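Myo-inositol phosphohydrolase (Mitsuokella multacida, PDB 4WU3) probably removes phosphate groups from inositol polyphosphates, as a phytase of the protein tyrosine phosphatase-like family, and binds inositol-(1,3,4,5)-tetrakisphosphate in this crystal. Local coordinates at residues 115-120 with 234-239; 89-94 with 251-256; 427-432 with 488-493; 346-351 with 395-400; 50-55 with 130-135. The protein carries 2 engineered substitutions. All blocks are in the same frame, centred on the assembly; numbering follows the deposited sequence.

How the interactions relate
Interactions 1 and 2 share one mixed sheet, in which strand 237-241 lies between strands 116-122 and 91-94; their centres are 10 Å apart, and His239 ND1 reaches Ser92 OG at 2.6 Å. Interaction 5 sits in a separate antiparallel sheet, its centre about 23 Å from that of interaction 1. Interactions 3 and 4 form a second group on the opposite side of the chain's centre, about 55 to 60 Å from interactions 1 and 2 between centres, and meet where Asn432 OD1 lies 2.7 Å from Asp348 N. None holds a ligand-pocket residue, but bound inositol tetrakisphosphate comes within about 8 Å of the Glu395 side chain and about 13 Å of that of Lys51.

Interaction 1: 115-120 with 234-239; sequences QFYDVD and KDAWLH
Residues 116-118 run parallel to 237-239, pairing Phe116 with Trp237, Tyr117 with Leu238 and Asp118 with His239, the two strand axes 4.8 Å apart at closest. They are neighbouring strands of the five-stranded mixed sheet at the centre of a phosphatase-like domain. The ladder alternates: Trp237 N gives to Gln115 O, Tyr117 N to Trp237 O (2.7 Å), His239 N to Tyr117 O, and Val119 N to His239 O (2.9 Å). On one face Phe116, Trp237 and His239 form an aromatic cluster. With CG anti to the backbone N (chi1 -178°), the Phe116 ring leans across the ladder, its CD1 3.7 Å from Trp237 CD1 and its CZ 3.3 Å from His239 CB. Its plane is 13° from that of the Trp237 five-membered ring, but the two are slid apart and barely overlap. Replacing Phe116 with an alanine would probably open a gap between Trp237, His239 and helix 99-108, whose Ile105 and Leu106 also touch the ring. Trp237 NE1 and His239 ND1 bond to Ser92 OG, and His239 NE2 to Ser94 OG. On the other face, Leu238 CD2 presses on Tyr117 CB at 3.4 Å, and Tyr117 CE1 meets Ala236 CB at 3.6 Å.

Interaction 2: 89-94 with 251-256; sequences MNVSAS and IFMVMH
His256 and Val91 come at each other from opposite directions, the imidazole from the helix, the valine from the strand. The His256 CB points at the strand, and CG stands anti to the backbone N (chi1 -167°), which carries the ring outward over Val91. CG lies 3.8 Å from Val91 CG2, and CD2 is 3.7 Å from that same methyl. The methyl sits almost exactly over the ring centre, 3.6 Å from Val91 CG2 to the centroid of the His256 ring, a CH-pi contact on one face. ND1 turns to Tyr240 OH, with which it is hydrogen-bonded. At the far end NE2 donates to Met89 O over 3.0 Å in a nearly straight bond (166°); Met89 O lies near the plane of the His256 ring, at its NE2 edge, while the donor is tilted out of the Met89 carbonyl plane. The two nitrogen bonds, to Tyr240 OH and Met89 O, fix the rotation of the ring. This is helix 247-261 packing on one face of the mixed sheet of the phosphatase-like domain; it follows strand 237-241 in the chain and runs nearly antiparallel (170°) to strand 91-94. One turn earlier on the helix, Met253, bent at chi2 and chi3, reaches in toward the strand. Its CG touches Ala93 CB at 3.6 Å, SD lies 3.8 Å from Val91 CG2, and the terminal CE ends 4.0 Å from Val91 CG1. Gln274 of helix 267-276 touches Met253 and Met89 as well.

Interaction 3: 427-432 with 488-493; sequences GVFNGN and ESVMTE
Val428 and Met491 form a hydrogen-bonded antiparallel pair: Val428 N gives to Met491 O at 2.9 Å and Met491 N returns a bond to Val428 O. Phe429 and Val490 make the next, non-hydrogen-bonded pair, after which Asn430 N donates to Ser489 O at 2.8 Å. Side-chain polar bonding is concentrated on Asn430 OD1. The Asn430 CG lies beside its own backbone N (chi1 -57°), which turns OD1 to the partner strand. There it takes two backbone N-H groups: Glu488 N at 2.7 Å, in the carbonyl plane and on a lone pair, and Ser489 N at 2.9 Å, close to head-on. Asn430 ND2 is bonded to Lys486 O, which fixes the amide's orientation. Asn430 sits in the type I' turn from Phe429 to Asn432 that joins strands 426-429 and 432-438 into a tight beta hairpin. Strand 490-491 is laid along the outer side of that hairpin, as the last strand of the mixed sheet. Gly431 completes the turn with backbone angles at which a CB would be jammed against the preceding carbonyl. Apolar contacts fall on both faces: Val428 CG1 lies 4.1 Å from Met491 CE, with Leu496 touching both side chains, and Phe429 CD1 meets Val490 CG2 at 3.8 Å, next to Leu460. The water contacts are at the turn, where one molecule accepts from Gly431 N at 3.0 Å and pairs with Ser489 OG at 2.9 Å.

Interaction 4: 346-351 with 395-400; sequences TKDRNQ and EFSNGE
Thr346 OG1, set opposite its backbone N (chi1 179°), faces Glu400 OE1 and donates to it over 2.7 Å on the syn side; this is the heart of the tightly packed part. The same oxygen takes two more bonds on its anti side, from Ser397 N at 2.9 Å and Ser397 OG at 2.7 Å. Ser397 is the N-cap of helix 398-411, and with Glu400 it forms a capping box. Gly399 N gives to Asp348 OD1 at 2.8 Å, from above the carboxylate plane, and a side chain at Gly399 would run into that oxygen and Arg349 O. Toward the looser side, water joins the segments: one molecule bridges Asp348 OD2 and Asn398 ND2, another donates to Gly399 O and, weakly, to Asn350 OD1. Arg349 NH2 bonds to Thr346 OG1 in its guanidinium plane, but its 3.5 Å salt bridge to Glu400 OE2 lies well out of that plane and rests on charge alone. Three donors on OE1 and a nearby guanidinium suggest that Glu400 is probably ionised.

Interaction 5: 50-55 with 130-135; sequences LKIDRA and NGTAVS
A classic beta bulge interrupts the antiparallel pairing of strands 49-54 and 132-137, with Asp53 and Arg54 both set opposite Ala133. Ala133 O takes both amides from the same face of its carbonyl plane, Asp53 N at 2.6 Å and Arg54 N at 3.2 Å, while Ala133 N gives back to Arg54 O at 3.0 Å. Before the bulge the ladder is regular: Lys51 and Ser135 exchange two backbone bonds, and Ile52 pairs with Val134. The Asp53 carboxylate carries the polar side of the contact. A chi1 of -69° sets its CG beside the backbone N and turns the carboxylate to Ser135, whose OG donates to Asp53 OD1 at 2.6 Å on the syn lone pair. Lys51 NZ reaches the same oxygen at 2.8 Å, nearly head-on, as part of a salt bridge, and Asp53 OD2 pairs with Arg122. An asparagine in place of Asp53 would probably lose this charge pairing, leaving Lys51 and Arg122 without their anionic mate. On the face of Ile52 and Val134, apolar side chains pack: Leu50 CD1 lies 3.8 Å from Val134 CB, and Ile52 CG2 is 4.0 Å from Thr132 CG2. The chain turns a corner at Asp53, and two residues facing the single Ala133, with both their N-H groups going to its O, are typical of a classic bulge in an antiparallel sheet.

Interaction 1: 115-120 with 234-239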
# COMPACT_ATOMS: atom_id res chain seq x y z
N GLN A 115 6.14 -36.37 -11.35
CA GLN A 115 5.14 -35.47 -11.91
C GLN A 115 4.73 -34.32 -10.97
O GLN A 115 3.83 -33.55 -11.28
CB GLN A 115 3.91 -36.27 -12.32
CG GLN A 115 4.08 -36.90 -13.68
CD GLN A 115 5.21 -37.90 -13.71
OE1 GLN A 115 6.19 -37.75 -14.43
NE2 GLN A 115 5.06 -38.94 -12.94
N PHE A 116 5.42 -34.20 -9.84
CA PHE A 116 5.01 -33.28 -8.80
C PHE A 116 5.93 -32.06 -8.80
O PHE A 116 7.16 -32.21 -8.78
CB PHE A 116 5.03 -34.00 -7.45
CG PHE A 116 4.57 -33.16 -6.29
CD1 PHE A 116 3.24 -33.11 -5.94
CD2 PHE A 116 5.48 -32.45 -5.53
CE1 PHE A 116 2.82 -32.33 -4.87
CE2 PHE A 116 5.06 -31.69 -4.46
CZ PHE A 116 3.73 -31.63 -4.13
N TYR A 117 5.34 -30.87 -8.83
CA TYR A 117 6.11 -29.62 -8.81
C TYR A 117 5.78 -28.81 -7.56
O TYR A 117 4.65 -28.39 -7.37
CB TYR A 117 5.85 -28.78 -10.06
CG TYR A 117 6.38 -29.43 -11.32
CD1 TYR A 117 5.70 -30.48 -11.91
CD2 TYR A 117 7.58 -29.01 -11.90
CE1 TYR A 117 6.19 -31.10 -13.04
CE2 TYR A 117 8.07 -29.63 -13.05
CZ TYR A 117 7.37 -30.67 -13.61
OH TYR A 117 7.82 -31.31 -14.75
N ASP A 118 6.78 -28.62 -6.71
CA ASP A 118 6.67 -27.76 -5.56
C ASP A 118 6.89 -26.34 -6.04
O ASP A 118 7.98 -26.00 -6.49
CB ASP A 118 7.72 -28.15 -4.52
CG ASP A 118 7.79 -27.18 -3.35
OD1 ASP A 118 6.76 -26.55 -3.03
OD2 ASP A 118 8.88 -27.06 -2.75
N VAL A 119 5.84 -25.53 -5.96
CA VAL A 119 5.95 -24.12 -6.28
C VAL A 119 6.04 -23.35 -4.98
O VAL A 119 5.03 -23.12 -4.30
CB VAL A 119 4.76 -23.62 -7.12
CG1 VAL A 119 4.92 -22.15 -7.46
CG2 VAL A 119 4.63 -24.44 -8.39
N ASP A 120 7.27 -22.94 -4.67
CA ASP A 120 7.64 -22.29 -3.44
C ASP A 120 7.58 -20.78 -3.60
O ASP A 120 8.46 -20.19 -4.22
CB ASP A 120 9.06 -22.71 -3.08
CG ASP A 120 9.57 -22.08 -1.81
OD1 ASP A 120 8.81 -21.33 -1.18
OD2 ASP A 120 10.74 -22.35 -1.44
N LYS A 234 2.09 -31.95 -19.72
CA LYS A 234 0.69 -32.00 -19.47
C LYS A 234 0.31 -32.78 -18.23
O LYS A 234 -0.75 -32.57 -17.71
CB LYS A 234 0.04 -32.65 -20.65
CG LYS A 234 -0.40 -31.69 -21.72
CD LYS A 234 -0.88 -32.53 -22.87
CE LYS A 234 -1.60 -31.73 -23.92
NZ LYS A 234 -1.96 -32.68 -25.01
N ASP A 235 1.11 -33.72 -17.76
CA ASP A 235 0.62 -34.49 -16.65
C ASP A 235 1.13 -33.93 -15.33
O ASP A 235 1.16 -34.62 -14.31
CB ASP A 235 1.04 -35.93 -16.83
CG ASP A 235 2.53 -36.10 -16.94
OD1 ASP A 235 3.23 -35.13 -17.29
OD2 ASP A 235 3.02 -37.21 -16.68
N ALA A 236 1.54 -32.68 -15.35
CA ALA A 236 2.21 -32.10 -14.20
C ALA A 236 1.23 -31.81 -13.07
O ALA A 236 0.12 -31.35 -13.30
CB ALA A 236 2.92 -30.82 -14.61
N TRP A 237 1.65 -32.10 -11.84
CA TRP A 237 0.85 -31.75 -10.69
C TRP A 237 1.55 -30.61 -9.98
O TRP A 237 2.73 -30.70 -9.66
CB TRP A 237 0.68 -32.95 -9.76
CG TRP A 237 -0.20 -32.63 -8.62
CD1 TRP A 237 0.11 -31.89 -7.53
CD2 TRP A 237 -1.56 -33.02 -8.46
NE1 TRP A 237 -0.96 -31.79 -6.69
CE2 TRP A 237 -2.01 -32.47 -7.24
CE3 TRP A 237 -2.45 -33.77 -9.23
CZ2 TRP A 237 -3.31 -32.67 -6.77
CZ3 TRP A 237 -3.74 -33.94 -8.77
CH2 TRP A 237 -4.15 -33.40 -7.55
N LEU A 238 0.82 -29.52 -9.76
CA LEU A 238 1.35 -28.32 -9.11
C LEU A 238 0.86 -28.16 -7.68
O LEU A 238 -0.34 -28.18 -7.41
CB LEU A 238 0.95 -27.08 -9.91
CG LEU A 238 1.58 -26.94 -11.30
CD1 LEU A 238 1.30 -25.56 -11.87
CD2 LEU A 238 3.07 -27.20 -11.26
N HIS A 239 1.80 -28.01 -6.76
CA HIS A 239 1.47 -27.74 -5.37
C HIS A 239 2.04 -26.39 -5.00
O HIS A 239 3.26 -26.22 -4.96
CB HIS A 239 2.06 -28.81 -4.45
CG HIS A 239 1.69 -28.62 -3.02
ND1 HIS A 239 0.49 -29.04 -2.50
CD2 HIS A 239 2.34 -27.98 -2.01
CE1 HIS A 239 0.42 -28.70 -1.23
NE2 HIS A 239 1.52 -28.05 -0.91

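Interaction 2: 89-94 with 251-256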
# COMPACT_ATOMS: atom_id res chain seq x y z
N MET A 89 -7.86 -29.95 -12.59
CA MET A 89 -6.84 -28.91 -12.54
C MET A 89 -5.48 -29.46 -12.11
O MET A 89 -4.45 -28.84 -12.38
CB MET A 89 -7.28 -27.81 -11.58
CG MET A 89 -8.50 -27.06 -12.07
SD MET A 89 -8.72 -25.48 -11.25
CE MET A 89 -9.00 -26.02 -9.57
N ASN A 90 -5.49 -30.61 -11.44
CA ASN A 90 -4.27 -31.27 -11.02
C ASN A 90 -3.43 -30.35 -10.17
O ASN A 90 -2.26 -30.09 -10.46
CB ASN A 90 -3.48 -31.77 -12.22
CG ASN A 90 -4.15 -32.96 -12.88
OD1 ASN A 90 -4.98 -33.63 -12.28
ND2 ASN A 90 -3.78 -33.24 -14.13
N VAL A 91 -4.03 -29.87 -9.10
CA VAL A 91 -3.45 -28.84 -8.31
C VAL A 91 -3.73 -29.08 -6.82
O VAL A 91 -4.79 -29.59 -6.46
CB VAL A 91 -4.02 -27.48 -8.75
CG1 VAL A 91 -5.41 -27.27 -8.18
CG2 VAL A 91 -3.09 -26.37 -8.33
N SER A 92 -2.77 -28.74 -5.97
CA SER A 92 -3.01 -28.67 -4.53
C SER A 92 -2.26 -27.47 -3.95
O SER A 92 -1.52 -26.81 -4.67
CB SER A 92 -2.62 -29.97 -3.80
OG SER A 92 -1.26 -30.30 -4.04
N ALA A 93 -2.48 -27.20 -2.67
CA ALA A 93 -1.88 -26.04 -2.01
C ALA A 93 -1.88 -26.21 -0.49
O ALA A 93 -2.64 -27.02 0.06
CB ALA A 93 -2.64 -24.78 -2.39
N SER A 94 -1.04 -25.44 0.19
CA SER A 94 -0.93 -25.53 1.64
C SER A 94 0.01 -24.48 2.16
O SER A 94 0.61 -23.74 1.39
CB SER A 94 -0.36 -26.89 2.06
OG SER A 94 0.99 -27.02 1.63
N ILE A 251 -3.70 -16.42 -4.01
CA ILE A 251 -3.50 -15.69 -5.24
C ILE A 251 -3.14 -16.66 -6.35
O ILE A 251 -3.68 -16.57 -7.45
CB ILE A 251 -2.36 -14.65 -5.14
CG1 ILE A 251 -2.81 -13.44 -4.32
CG2 ILE A 251 -1.94 -14.21 -6.53
CD1 ILE A 251 -1.66 -12.55 -3.90
N PHE A 252 -2.22 -17.58 -6.08
CA PHE A 252 -1.76 -18.47 -7.14
C PHE A 252 -2.68 -19.64 -7.45
O PHE A 252 -2.67 -20.15 -8.57
CB PHE A 252 -0.34 -18.95 -6.89
CG PHE A 252 0.68 -17.98 -7.34
CD1 PHE A 252 0.90 -16.83 -6.63
CD2 PHE A 252 1.40 -18.20 -8.51
CE1 PHE A 252 1.83 -15.90 -7.07
CE2 PHE A 252 2.32 -17.28 -8.95
CZ PHE A 252 2.53 -16.13 -8.23
N MET A 253 -3.49 -20.04 -6.47
CA MET A 253 -4.55 -21.02 -6.70
C MET A 253 -5.62 -20.42 -7.61
O MET A 253 -6.16 -21.11 -8.49
CB MET A 253 -5.17 -21.47 -5.38
CG MET A 253 -4.35 -22.53 -4.66
SD MET A 253 -4.29 -24.09 -5.58
CE MET A 253 -5.85 -24.82 -5.08
N VAL A 254 -5.91 -19.14 -7.37
CA VAL A 254 -6.82 -18.37 -8.22
C VAL A 254 -6.25 -18.17 -9.63
O VAL A 254 -6.97 -18.35 -10.61
CB VAL A 254 -7.14 -17.00 -7.60
CG1 VAL A 254 -7.76 -16.05 -8.62
CG2 VAL A 254 -8.08 -17.18 -6.42
N MET A 255 -4.97 -17.83 -9.74
CA MET A 255 -4.32 -17.76 -11.06
C MET A 255 -4.40 -19.09 -11.82
O MET A 255 -4.70 -19.12 -13.01
CB MET A 255 -2.86 -17.34 -10.92
CG MET A 255 -2.66 -15.89 -10.49
SD MET A 255 -0.96 -15.56 -10.00
CE MET A 255 -0.09 -15.80 -11.55
N HIS A 256 -4.11 -20.18 -11.13
CA HIS A 256 -4.16 -21.51 -11.73
C HIS A 256 -5.56 -21.80 -12.28
O HIS A 256 -5.72 -22.19 -13.43
CB HIS A 256 -3.77 -22.56 -10.68
CG HIS A 256 -3.48 -23.92 -11.24
ND1 HIS A 256 -2.21 -24.34 -11.57
CD2 HIS A 256 -4.30 -24.96 -11.51
CE1 HIS A 256 -2.26 -25.58 -12.03
NE2 HIS A 256 -3.52 -25.98 -12.00

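Interaction 3: 427-432 with 488-493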
# COMPACT_ATOMS: atom_id res chain seq x y z
N GLY A 427 32.01 6.10 -24.64
CA GLY A 427 32.88 6.42 -25.76
C GLY A 427 33.59 7.73 -25.56
O GLY A 427 33.81 8.15 -24.43
N VAL A 428 33.94 8.38 -26.66
CA VAL A 428 34.67 9.64 -26.62
C VAL A 428 34.00 10.68 -27.51
O VAL A 428 33.81 10.45 -28.70
CB VAL A 428 36.14 9.44 -27.09
CG1 VAL A 428 36.95 10.72 -26.90
CG2 VAL A 428 36.78 8.30 -26.33
N PHE A 429 33.63 11.81 -26.90
CA PHE A 429 33.09 12.97 -27.62
C PHE A 429 34.09 14.11 -27.54
O PHE A 429 34.38 14.58 -26.43
CB PHE A 429 31.80 13.47 -26.98
CG PHE A 429 30.62 12.57 -27.19
CD1 PHE A 429 30.68 11.50 -28.06
CD2 PHE A 429 29.44 12.82 -26.52
CE1 PHE A 429 29.58 10.68 -28.26
CE2 PHE A 429 28.33 12.02 -26.72
CZ PHE A 429 28.41 10.94 -27.58
N ASN A 430 34.59 14.59 -28.68
CA ASN A 430 35.54 15.72 -28.70
C ASN A 430 36.75 15.52 -27.79
O ASN A 430 37.28 16.49 -27.24
CB ASN A 430 34.87 17.03 -28.28
CG ASN A 430 33.68 17.39 -29.14
OD1 ASN A 430 33.56 16.98 -30.29
ND2 ASN A 430 32.77 18.18 -28.58
N GLY A 431 37.17 14.28 -27.60
CA GLY A 431 38.31 13.99 -26.75
C GLY A 431 37.94 13.66 -25.32
O GLY A 431 38.77 13.15 -24.55
N ASN A 432 36.69 13.95 -24.94
CA ASN A 432 36.21 13.69 -23.58
C ASN A 432 35.57 12.31 -23.47
O ASN A 432 34.83 11.90 -24.36
CB ASN A 432 35.17 14.72 -23.15
CG ASN A 432 35.66 16.15 -23.28
OD1 ASN A 432 36.67 16.53 -22.69
ND2 ASN A 432 34.94 16.94 -24.05
N GLU A 488 31.56 17.35 -32.11
CA GLU A 488 32.32 17.42 -33.36
C GLU A 488 32.97 16.09 -33.72
O GLU A 488 32.85 15.62 -34.84
CB GLU A 488 33.39 18.52 -33.30
CG GLU A 488 32.85 19.93 -33.04
CD GLU A 488 32.31 20.62 -34.29
OE1 GLU A 488 32.33 20.01 -35.38
OE2 GLU A 488 31.87 21.79 -34.17
N SER A 489 33.66 15.46 -32.76
CA SER A 489 34.26 14.15 -33.01
C SER A 489 33.75 13.06 -32.08
O SER A 489 33.49 13.29 -30.89
CB SER A 489 35.79 14.24 -32.93
OG SER A 489 36.20 14.46 -31.59
N VAL A 490 33.63 11.86 -32.63
CA VAL A 490 33.10 10.71 -31.90
C VAL A 490 33.87 9.42 -32.20
O VAL A 490 33.93 8.99 -33.35
CB VAL A 490 31.62 10.49 -32.26
CG1 VAL A 490 31.09 9.25 -31.56
CG2 VAL A 490 30.81 11.71 -31.87
N MET A 491 34.47 8.83 -31.16
CA MET A 491 35.18 7.54 -31.24
C MET A 491 34.63 6.58 -30.19
O MET A 491 34.06 7.01 -29.18
CB MET A 491 36.68 7.71 -30.96
CG MET A 491 37.45 8.64 -31.88
SD MET A 491 39.18 8.61 -31.40
CE MET A 491 39.21 9.93 -30.18
N THR A 492 34.80 5.27 -30.42
CA THR A 492 34.71 4.29 -29.35
C THR A 492 36.05 4.32 -28.63
O THR A 492 37.03 4.86 -29.17
CB THR A 492 34.44 2.85 -29.84
OG1 THR A 492 35.53 2.40 -30.66
CG2 THR A 492 33.18 2.78 -30.63
N GLU A 493 36.09 3.76 -27.43
CA GLU A 493 37.36 3.69 -26.70
C GLU A 493 38.32 2.77 -27.42
O GLU A 493 39.54 3.00 -27.44
CB GLU A 493 37.14 3.18 -25.27
CG GLU A 493 38.45 2.88 -24.55
CD GLU A 493 38.28 2.72 -23.05
OE1 GLU A 493 37.60 3.56 -22.42
OE2 GLU A 493 38.86 1.75 -22.50
O HOH W 1 36.42 12.29 -29.73

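Interaction 4: 346-351 with 395-400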
# COMPACT_ATOMS: atom_id res chain seq x y z
N THR A 346 35.08 11.93 -17.79
CA THR A 346 36.32 12.63 -17.53
C THR A 346 36.64 13.57 -18.69
O THR A 346 36.53 13.22 -19.87
CB THR A 346 37.49 11.66 -17.25
OG1 THR A 346 38.69 12.41 -17.02
CG2 THR A 346 37.70 10.69 -18.39
N LYS A 347 37.02 14.78 -18.32
CA LYS A 347 37.32 15.82 -19.26
C LYS A 347 38.68 15.59 -19.87
O LYS A 347 39.58 15.07 -19.22
CB LYS A 347 37.34 17.15 -18.54
CG LYS A 347 36.67 18.25 -19.32
CD LYS A 347 36.84 19.58 -18.62
CE LYS A 347 37.20 20.67 -19.61
NZ LYS A 347 37.27 21.99 -18.94
N ASP A 348 38.83 15.98 -21.13
CA ASP A 348 40.10 15.83 -21.83
C ASP A 348 41.15 16.72 -21.19
O ASP A 348 41.06 17.95 -21.26
CB ASP A 348 39.91 16.22 -23.29
CG ASP A 348 41.11 15.89 -24.14
OD1 ASP A 348 42.12 15.38 -23.60
OD2 ASP A 348 41.04 16.17 -25.36
N ARG A 349 42.14 16.09 -20.57
CA ARG A 349 43.17 16.78 -19.81
C ARG A 349 44.50 16.05 -19.95
O ARG A 349 44.54 14.83 -20.06
CB ARG A 349 42.76 16.83 -18.34
CG ARG A 349 41.46 17.57 -18.09
CD ARG A 349 40.97 17.38 -16.66
NE ARG A 349 40.41 16.04 -16.45
CZ ARG A 349 40.03 15.57 -15.27
NH1 ARG A 349 40.15 16.31 -14.18
NH2 ARG A 349 39.53 14.34 -15.18
N ASN A 350 45.59 16.82 -19.94
CA ASN A 350 46.93 16.26 -20.07
C ASN A 350 47.54 15.87 -18.73
O ASN A 350 48.41 16.56 -18.19
CB ASN A 350 47.84 17.25 -20.79
CG ASN A 350 47.39 17.53 -22.21
OD1 ASN A 350 46.74 16.69 -22.84
ND2 ASN A 350 47.73 18.71 -22.72
N GLN A 351 47.06 14.75 -18.19
CA GLN A 351 47.53 14.24 -16.92
C GLN A 351 47.04 12.80 -16.78
O GLN A 351 46.18 12.36 -17.53
CB GLN A 351 47.00 15.10 -15.76
CG GLN A 351 45.48 15.10 -15.64
CD GLN A 351 44.96 16.24 -14.79
OE1 GLN A 351 45.58 17.28 -14.68
NE2 GLN A 351 43.80 16.04 -14.18
N GLU A 395 38.15 5.82 -15.93
CA GLU A 395 38.07 6.03 -17.36
C GLU A 395 39.03 7.15 -17.77
O GLU A 395 39.37 8.00 -16.96
CB GLU A 395 36.65 6.38 -17.77
CG GLU A 395 36.47 6.49 -19.27
CD GLU A 395 36.62 5.16 -19.97
OE1 GLU A 395 35.66 4.38 -20.03
OE2 GLU A 395 37.72 4.89 -20.47
N PHE A 396 39.45 7.13 -19.03
CA PHE A 396 40.41 8.12 -19.54
C PHE A 396 39.89 8.84 -20.79
O PHE A 396 39.35 8.22 -21.72
CB PHE A 396 41.77 7.47 -19.86
CG PHE A 396 41.67 6.19 -20.64
CD1 PHE A 396 41.46 6.21 -22.01
CD2 PHE A 396 41.78 4.96 -20.01
CE1 PHE A 396 41.36 5.04 -22.73
CE2 PHE A 396 41.69 3.78 -20.72
CZ PHE A 396 41.48 3.82 -22.09
N SER A 397 40.06 10.16 -20.80
CA SER A 397 39.91 10.95 -22.00
C SER A 397 41.15 10.72 -22.87
O SER A 397 42.09 10.05 -22.45
CB SER A 397 39.86 12.42 -21.61
OG SER A 397 41.03 12.76 -20.91
N ASN A 398 41.16 11.31 -24.06
CA ASN A 398 42.33 11.23 -24.95
C ASN A 398 43.60 11.74 -24.29
O ASN A 398 44.65 11.11 -24.34
CB ASN A 398 42.11 12.02 -26.24
CG ASN A 398 43.32 11.97 -27.16
OD1 ASN A 398 43.96 10.92 -27.29
ND2 ASN A 398 43.65 13.09 -27.78
N GLY A 399 43.48 12.90 -23.67
CA GLY A 399 44.62 13.53 -23.02
C GLY A 399 45.19 12.67 -21.93
O GLY A 399 46.39 12.68 -21.68
N GLU A 400 44.32 11.94 -21.24
CA GLU A 400 44.77 11.11 -20.13
C GLU A 400 45.39 9.83 -20.66
O GLU A 400 46.32 9.30 -20.08
CB GLU A 400 43.63 10.82 -19.17
CG GLU A 400 43.22 12.05 -18.38
CD GLU A 400 41.87 11.89 -17.73
OE1 GLU A 400 40.89 11.62 -18.46
OE2 GLU A 400 41.79 12.04 -16.49
O HOH W 2 43.15 15.63 -26.77
O HOH W 3 48.63 14.17 -21.83
O HOH W 4 42.69 12.91 -14.35

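Interaction 5: 50-55 with 130-135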
# COMPACT_ATOMS: atom_id res chain seq x y z
N LEU A 50 16.03 -16.65 13.60
CA LEU A 50 15.88 -17.97 13.03
C LEU A 50 14.82 -18.65 13.86
O LEU A 50 14.97 -18.74 15.07
CB LEU A 50 17.18 -18.76 13.08
CG LEU A 50 17.14 -20.22 12.60
CD1 LEU A 50 16.59 -20.33 11.19
CD2 LEU A 50 18.53 -20.84 12.65
N LYS A 51 13.75 -19.10 13.22
CA LYS A 51 12.67 -19.75 13.96
C LYS A 51 12.11 -20.95 13.22
O LYS A 51 12.37 -21.16 12.04
CB LYS A 51 11.56 -18.75 14.29
CG LYS A 51 10.93 -18.09 13.08
CD LYS A 51 9.81 -18.91 12.48
CE LYS A 51 8.87 -18.00 11.71
NZ LYS A 51 7.80 -18.73 11.00
N ILE A 52 11.33 -21.73 13.96
CA ILE A 52 10.71 -22.94 13.46
C ILE A 52 9.43 -22.61 12.69
O ILE A 52 8.54 -21.94 13.21
CB ILE A 52 10.43 -23.90 14.64
CG1 ILE A 52 11.75 -24.38 15.26
CG2 ILE A 52 9.59 -25.09 14.19
CD1 ILE A 52 11.60 -25.12 16.57
N ASP A 53 9.35 -23.08 11.45
CA ASP A 53 8.16 -22.91 10.63
C ASP A 53 7.21 -24.09 10.86
O ASP A 53 6.03 -23.90 11.17
CB ASP A 53 8.53 -22.87 9.14
CG ASP A 53 9.30 -21.62 8.73
OD1 ASP A 53 9.18 -20.57 9.39
OD2 ASP A 53 10.01 -21.69 7.70
N ARG A 54 7.75 -25.30 10.69
CA ARG A 54 6.99 -26.53 10.85
C ARG A 54 7.82 -27.60 11.58
O ARG A 54 8.86 -28.03 11.10
CB ARG A 54 6.58 -27.11 9.49
CG ARG A 54 5.81 -26.15 8.58
CD ARG A 54 4.49 -25.73 9.20
NE ARG A 54 3.57 -26.85 9.25
CZ ARG A 54 2.36 -26.80 9.79
NH1 ARG A 54 1.90 -25.68 10.32
NH2 ARG A 54 1.60 -27.88 9.78
N ALA A 55 7.32 -28.01 12.74
CA ALA A 55 7.87 -29.15 13.45
C ALA A 55 7.63 -30.36 12.57
O ALA A 55 6.64 -30.40 11.84
CB ALA A 55 7.18 -29.32 14.80
N ASN A 130 17.38 -31.25 9.36
CA ASN A 130 16.75 -32.56 9.18
C ASN A 130 15.40 -32.34 8.50
O ASN A 130 15.35 -31.74 7.43
CB ASN A 130 16.65 -33.30 10.52
CG ASN A 130 17.99 -33.85 10.98
OD1 ASN A 130 19.03 -33.60 10.35
ND2 ASN A 130 17.98 -34.59 12.08
N GLY A 131 14.31 -32.78 9.11
CA GLY A 131 12.99 -32.59 8.52
C GLY A 131 12.25 -31.33 8.99
O GLY A 131 11.18 -31.02 8.47
N THR A 132 12.81 -30.62 9.96
CA THR A 132 12.15 -29.45 10.53
C THR A 132 12.34 -28.23 9.62
O THR A 132 13.45 -27.93 9.18
CB THR A 132 12.72 -29.09 11.91
OG1 THR A 132 12.67 -30.23 12.79
CG2 THR A 132 11.93 -27.93 12.51
N ALA A 133 11.24 -27.53 9.34
CA ALA A 133 11.32 -26.34 8.51
C ALA A 133 11.59 -25.13 9.37
O ALA A 133 10.91 -24.90 10.37
CB ALA A 133 10.04 -26.14 7.71
N VAL A 134 12.58 -24.36 8.96
CA VAL A 134 12.95 -23.14 9.65
C VAL A 134 13.06 -21.98 8.67
O VAL A 134 13.22 -22.18 7.47
CB VAL A 134 14.31 -23.30 10.36
CG1 VAL A 134 14.26 -24.49 11.30
CG2 VAL A 134 15.41 -23.47 9.33
N SER A 135 12.98 -20.76 9.19
CA SER A 135 13.11 -19.58 8.34
C SER A 135 13.64 -18.42 9.14
O SER A 135 13.59 -18.43 10.36
CB SER A 135 11.76 -19.20 7.71
OG SER A 135 10.86 -18.70 8.69